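Local coordinates for Serpin48 (Tenebrio molitor, PDB 3OZQ), which probably inhibits serine proteases as a highly specific serpin of insect innate immunity, acting on the protease SPE, at residues D200-Y211 / L259-K270. Numbering follows the deposited sequence.
Sequences DTMYLDEQYFNY and LTKQLVNVALPK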
loop_
_atom_site.group_PDB
_atom_site.type_symbol
_atom_site.label_atom_id
_atom_site.label_comp_id
_atom_site.label_asym_id
_atom_site.label_seq_id
_atom_site.Cartn_x
_atom_site.Cartn_y
_atom_site.Cartn_z
ATOM N N ASP A 200 -21.025 8.605 9.811
ATOM C CA ASP A 200 -20.569 9.972 9.624
ATOM C C ASP A 200 -20.165 10.194 8.172
ATOM O O ASP A 200 -19.349 9.449 7.623
ATOM C CB ASP A 200 -19.393 10.233 10.560
ATOM C CG ASP A 200 -19.764 10.029 12.020
ATOM O OD1 ASP A 200 -20.806 10.579 12.437
ATOM O OD2 ASP A 200 -19.040 9.302 12.742
ATOM N N THR A 201 -20.747 11.219 7.556
ATOM C CA THR A 201 -20.523 11.498 6.153
ATOM C C THR A 201 -20.202 12.980 5.968
ATOM O O THR A 201 -20.822 13.842 6.589
ATOM C CB THR A 201 -21.752 11.068 5.319
ATOM O OG1 THR A 201 -21.937 9.649 5.450
ATOM C CG2 THR A 201 -21.572 11.420 3.852
ATOM N N MET A 202 -19.210 13.261 5.128
ATOM C CA MET A 202 -18.728 14.614 4.889
ATOM C C MET A 202 -19.237 15.112 3.544
ATOM O O MET A 202 -19.429 14.321 2.626
ATOM C CB MET A 202 -17.193 14.643 4.879
ATOM C CG MET A 202 -16.519 13.818 5.956
ATOM S SD MET A 202 -14.710 13.951 5.845
ATOM C CE MET A 202 -14.431 13.171 4.259
ATOM N N TYR A 203 -19.423 16.424 3.418
ATOM C CA TYR A 203 -20.046 16.989 2.226
ATOM C C TYR A 203 -19.278 18.171 1.648
ATOM O O TYR A 203 -18.923 19.104 2.359
ATOM C CB TYR A 203 -21.515 17.381 2.519
ATOM C CG TYR A 203 -22.396 16.188 2.800
ATOM C CD1 TYR A 203 -23.148 15.604 1.786
ATOM C CD2 TYR A 203 -22.458 15.630 4.072
ATOM C CE1 TYR A 203 -23.943 14.507 2.030
ATOM C CE2 TYR A 203 -23.246 14.530 4.325
ATOM C CZ TYR A 203 -23.984 13.972 3.298
ATOM O OH TYR A 203 -24.751 12.863 3.545
ATOM N N LEU A 204 -19.033 18.123 0.343
ATOM C CA LEU A 204 -18.385 19.221 -0.366
ATOM C C LEU A 204 -19.114 19.484 -1.671
ATOM O O LEU A 204 -19.216 18.596 -2.516
ATOM C CB LEU A 204 -16.922 18.883 -0.661
ATOM C CG LEU A 204 -15.831 19.874 -0.262
ATOM C CD1 LEU A 204 -14.456 19.397 -0.777
ATOM C CD2 LEU A 204 -16.146 21.263 -0.767
ATOM N N ASP A 205 -19.605 20.711 -1.840
ATOM C CA ASP A 205 -20.434 21.061 -2.993
ATOM C C ASP A 205 -19.770 21.983 -4.009
ATOM O O ASP A 205 -18.839 22.725 -3.693
ATOM C CB ASP A 205 -21.735 21.727 -2.533
ATOM C CG ASP A 205 -22.548 20.849 -1.613
ATOM O OD1 ASP A 205 -22.526 19.610 -1.794
ATOM O OD2 ASP A 205 -23.208 21.407 -0.709
ATOM N N GLU A 206 -20.283 21.933 -5.232
ATOM C CA GLU A 206 -19.889 22.857 -6.288
ATOM C C GLU A 206 -18.375 23.016 -6.437
ATOM O O GLU A 206 -17.881 24.130 -6.612
ATOM C CB GLU A 206 -20.535 24.228 -6.052
ATOM C CG GLU A 206 -22.056 24.210 -6.048
ATOM C CD GLU A 206 -22.666 25.264 -5.113
ATOM O OE1 GLU A 206 -23.524 24.889 -4.275
ATOM O OE2 GLU A 206 -22.290 26.457 -5.210
ATOM N N GLN A 207 -17.643 21.904 -6.374
ATOM C CA GLN A 207 -16.205 21.924 -6.607
ATOM C C GLN A 207 -15.906 21.318 -7.968
ATOM O O GLN A 207 -16.654 20.467 -8.449
ATOM C CB GLN A 207 -15.469 21.125 -5.528
ATOM C CG GLN A 207 -15.723 21.585 -4.102
ATOM C CD GLN A 207 -15.046 22.902 -3.781
ATOM O OE1 GLN A 207 -15.413 23.582 -2.822
ATOM N NE2 GLN A 207 -14.047 23.266 -4.576
ATOM N N TYR A 208 -14.813 21.754 -8.588
ATOM C CA TYR A 208 -14.365 21.154 -9.838
ATOM C C TYR A 208 -13.279 20.117 -9.562
ATOM O O TYR A 208 -12.151 20.457 -9.197
ATOM C CB TYR A 208 -13.867 22.211 -10.828
ATOM C CG TYR A 208 -14.977 22.844 -11.646
ATOM C CD1 TYR A 208 -15.451 22.232 -12.800
ATOM C CD2 TYR A 208 -15.559 24.040 -11.254
ATOM C CE1 TYR A 208 -16.474 22.802 -13.554
ATOM C CE2 TYR A 208 -16.589 24.621 -11.995
ATOM C CZ TYR A 208 -17.040 23.997 -13.147
ATOM O OH TYR A 208 -18.054 24.567 -13.894
ATOM N N PHE A 209 -13.635 18.852 -9.742
ATOM C CA PHE A 209 -12.717 17.745 -9.492
ATOM C C PHE A 209 -12.662 16.868 -10.720
ATOM O O PHE A 209 -13.635 16.777 -11.463
ATOM C CB PHE A 209 -13.205 16.902 -8.306
ATOM C CG PHE A 209 -13.093 17.593 -6.980
ATOM C CD1 PHE A 209 -14.097 17.465 -6.028
ATOM C CD2 PHE A 209 -11.975 18.356 -6.670
ATOM C CE1 PHE A 209 -13.994 18.097 -4.795
ATOM C CE2 PHE A 209 -11.863 18.986 -5.443
ATOM C CZ PHE A 209 -12.870 18.858 -4.504
ATOM N N ASN A 210 -11.525 16.208 -10.923
ATOM C CA ASN A 210 -11.415 15.228 -11.981
ATOM C C ASN A 210 -12.463 14.142 -11.826
ATOM O O ASN A 210 -12.628 13.557 -10.755
ATOM C CB ASN A 210 -10.001 14.648 -12.032
ATOM C CG ASN A 210 -9.027 15.590 -12.700
ATOM O OD1 ASN A 210 -9.283 16.077 -13.800
ATOM N ND2 ASN A 210 -7.921 15.879 -12.033
ATOM N N TYR A 211 -13.169 13.882 -12.912
ATOM C CA TYR A 211 -14.364 13.065 -12.879
ATOM C C TYR A 211 -14.425 12.256 -14.158
ATOM O O TYR A 211 -13.983 12.715 -15.211
ATOM C CB TYR A 211 -15.586 13.984 -12.764
ATOM C CG TYR A 211 -16.923 13.289 -12.845
ATOM C CD1 TYR A 211 -17.616 12.942 -11.692
ATOM C CD2 TYR A 211 -17.502 12.990 -14.075
ATOM C CE1 TYR A 211 -18.851 12.311 -11.759
ATOM C CE2 TYR A 211 -18.735 12.356 -14.152
ATOM C CZ TYR A 211 -19.405 12.023 -12.991
ATOM O OH TYR A 211 -20.629 11.395 -13.055
ATOM N N LEU A 259 -9.622 11.600 -17.263
ATOM C CA LEU A 259 -10.383 12.350 -16.270
ATOM C C LEU A 259 -10.331 13.848 -16.556
ATOM O O LEU A 259 -9.259 14.408 -16.786
ATOM C CB LEU A 259 -9.847 12.056 -14.866
ATOM C CG LEU A 259 -9.662 10.569 -14.538
ATOM C CD1 LEU A 259 -8.586 10.381 -13.478
ATOM C CD2 LEU A 259 -10.967 9.937 -14.094
ATOM N N THR A 260 -11.492 14.492 -16.546
ATOM C CA THR A 260 -11.562 15.932 -16.759
ATOM C C THR A 260 -12.270 16.598 -15.591
ATOM O O THR A 260 -13.075 15.969 -14.908
ATOM C CB THR A 260 -12.313 16.278 -18.055
ATOM O OG1 THR A 260 -13.580 15.600 -18.067
ATOM C CG2 THR A 260 -11.501 15.851 -19.267
ATOM N N LYS A 261 -11.967 17.870 -15.360
ATOM C CA LYS A 261 -12.573 18.592 -14.255
ATOM C C LYS A 261 -14.040 18.931 -14.526
ATOM O O LYS A 261 -14.359 19.726 -15.409
ATOM C CB LYS A 261 -11.779 19.860 -13.951
ATOM C CG LYS A 261 -10.364 19.589 -13.485
ATOM C CD LYS A 261 -9.973 20.542 -12.363
ATOM C CE LYS A 261 -8.638 20.157 -11.745
ATOM N NZ LYS A 261 -8.253 21.077 -10.632
ATOM N N GLN A 262 -14.935 18.321 -13.762
ATOM C CA GLN A 262 -16.353 18.634 -13.875
ATOM C C GLN A 262 -16.885 19.136 -12.549
ATOM O O GLN A 262 -16.375 18.782 -11.492
ATOM C CB GLN A 262 -17.151 17.417 -14.341
ATOM C CG GLN A 262 -16.701 16.867 -15.691
ATOM C CD GLN A 262 -17.844 16.259 -16.486
ATOM O OE1 GLN A 262 -18.843 16.921 -16.757
ATOM N NE2 GLN A 262 -17.703 14.990 -16.861
ATOM N N LEU A 263 -17.918 19.968 -12.612
ATOM C CA LEU A 263 -18.538 20.506 -11.416
ATOM C C LEU A 263 -19.307 19.396 -10.717
ATOM O O LEU A 263 -20.140 18.728 -11.323
ATOM C CB LEU A 263 -19.495 21.632 -11.794
ATOM C CG LEU A 263 -20.114 22.331 -10.597
ATOM C CD1 LEU A 263 -19.020 22.994 -9.771
ATOM C CD2 LEU A 263 -21.147 23.352 -11.074
ATOM N N VAL A 264 -19.041 19.197 -9.438
ATOM C CA VAL A 264 -19.551 18.010 -8.779
ATOM C C VAL A 264 -19.816 18.280 -7.318
ATOM O O VAL A 264 -19.182 19.144 -6.716
ATOM C CB VAL A 264 -18.532 16.823 -8.931
ATOM C CG1 VAL A 264 -17.170 17.212 -8.394
ATOM C CG2 VAL A 264 -19.048 15.564 -8.258
ATOM N N ASN A 265 -20.777 17.554 -6.757
ATOM C CA ASN A 265 -20.976 17.525 -5.320
ATOM C C ASN A 265 -20.508 16.170 -4.816
ATOM O O ASN A 265 -20.740 15.154 -5.463
ATOM C CB ASN A 265 -22.449 17.720 -4.954
ATOM C CG ASN A 265 -22.930 19.147 -5.175
ATOM O OD1 ASN A 265 -22.140 20.089 -5.223
ATOM N ND2 ASN A 265 -24.236 19.307 -5.305
ATOM N N VAL A 266 -19.860 16.147 -3.662
ATOM C CA VAL A 266 -19.327 14.898 -3.150
ATOM C C VAL A 266 -19.822 14.581 -1.752
ATOM O O VAL A 266 -19.802 15.430 -0.862
ATOM C CB VAL A 266 -17.785 14.899 -3.135
ATOM C CG1 VAL A 266 -17.238 15.405 -4.470
ATOM C CG2 VAL A 266 -17.287 15.757 -1.998
ATOM N N ALA A 267 -20.254 13.344 -1.565
ATOM C CA ALA A 267 -20.610 12.853 -0.241
ATOM C C ALA A 267 -19.713 11.672 0.075
ATOM O O ALA A 267 -19.881 10.594 -0.498
ATOM C CB ALA A 267 -22.068 12.423 -0.192
ATOM N N LEU A 268 -18.771 11.884 0.987
ATOM C CA LEU A 268 -17.776 10.868 1.310
ATOM C C LEU A 268 -17.810 10.595 2.787
ATOM O O LEU A 268 -17.565 11.493 3.578
ATOM C CB LEU A 268 -16.377 11.363 0.938
ATOM C CG LEU A 268 -15.236 10.364 1.174
ATOM C CD1 LEU A 268 -15.304 9.282 0.116
ATOM C CD2 LEU A 268 -13.902 11.088 1.138
ATOM N N PRO A 269 -18.104 9.347 3.164
ATOM C CA PRO A 269 -18.047 8.935 4.565
ATOM C C PRO A 269 -16.637 9.097 5.105
ATOM O O PRO A 269 -15.651 8.940 4.361
ATOM C CB PRO A 269 -18.373 7.436 4.511
ATOM C CG PRO A 269 -18.990 7.204 3.170
ATOM C CD PRO A 269 -18.396 8.227 2.257
ATOM N N LYS A 270 -16.511 9.378 6.393
ATOM C CA LYS A 270 -15.190 9.218 6.977
ATOM C C LYS A 270 -14.926 7.731 7.194
ATOM O O LYS A 270 -15.846 6.944 7.400
ATOM C CB LYS A 270 -15.020 10.045 8.250
ATOM C CG LYS A 270 -16.039 9.789 9.337
ATOM C CD LYS A 270 -15.821 10.769 10.475
ATOM C CE LYS A 270 -15.684 12.180 9.942
ATOM N NZ LYS A 270 -15.009 13.052 10.943
HETATM O O HOH W 1 -7.859 16.652 -15.839
#
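Strand 260-269 runs antiparallel to two successive strands of segment 200-211: its axis makes 154° with strand 200-205 and 131° with strand 207-211, a difference that records the corner turned at Glu206. Paired backbone bonds join Met202 with Leu268 and Leu204 with Val266, then Gln207 with Val264 and Phe209 with Gln262. Between these two sets the register slips by one residue, because Glu206 and Gln207 both face Val264, as in a G1 bulge; Glu206 accordingly has a positive phi. Asn265 bridges the irregularity: its OD1 accepts the Glu206 N-H at 2.6 Å, nearly in line with its own C=O bond. Its CG lies anti to the carbonyl carbon (chi1 -72°), which brings the amide to the corner. A leucine in place of Asn265 would probably leave the Glu206 N-H without this acceptor and the bulge less firmly fixed.

On one face, Leu263 CB sits over the Tyr208 ring, 4.0 Å from its centroid, a CH-pi contact, while Ala267 CB approaches Tyr203 CE1 at 3.6 Å. The opposite face is largely apolar. Met202 bends at its thioether, bringing CE to 3.8 Å from Leu268 CD2; Leu204 CB and Val266 CG2 are tightly packed at 3.4 Å. Val266 CG1 meets the edge of the Phe209 ring at CD1 (4.1 Å). Farther along, the Gln262 amide stands almost perpendicular to the Tyr211 ring, with NE2 3.4 Å from CD2, and Gln262 OE1 is hydrogen-bonded to Lys348 NZ. At the strand end a water donates to both Asn210 OD1 and Leu259 O.

In serpin sheet C, 260-269 lies between 200-205, itself flanked by 185-190, and 348-351; across the bulge it also pairs with 207-211 of sheet B, beside 219-225, where the chain passes from sheet C to sheet B.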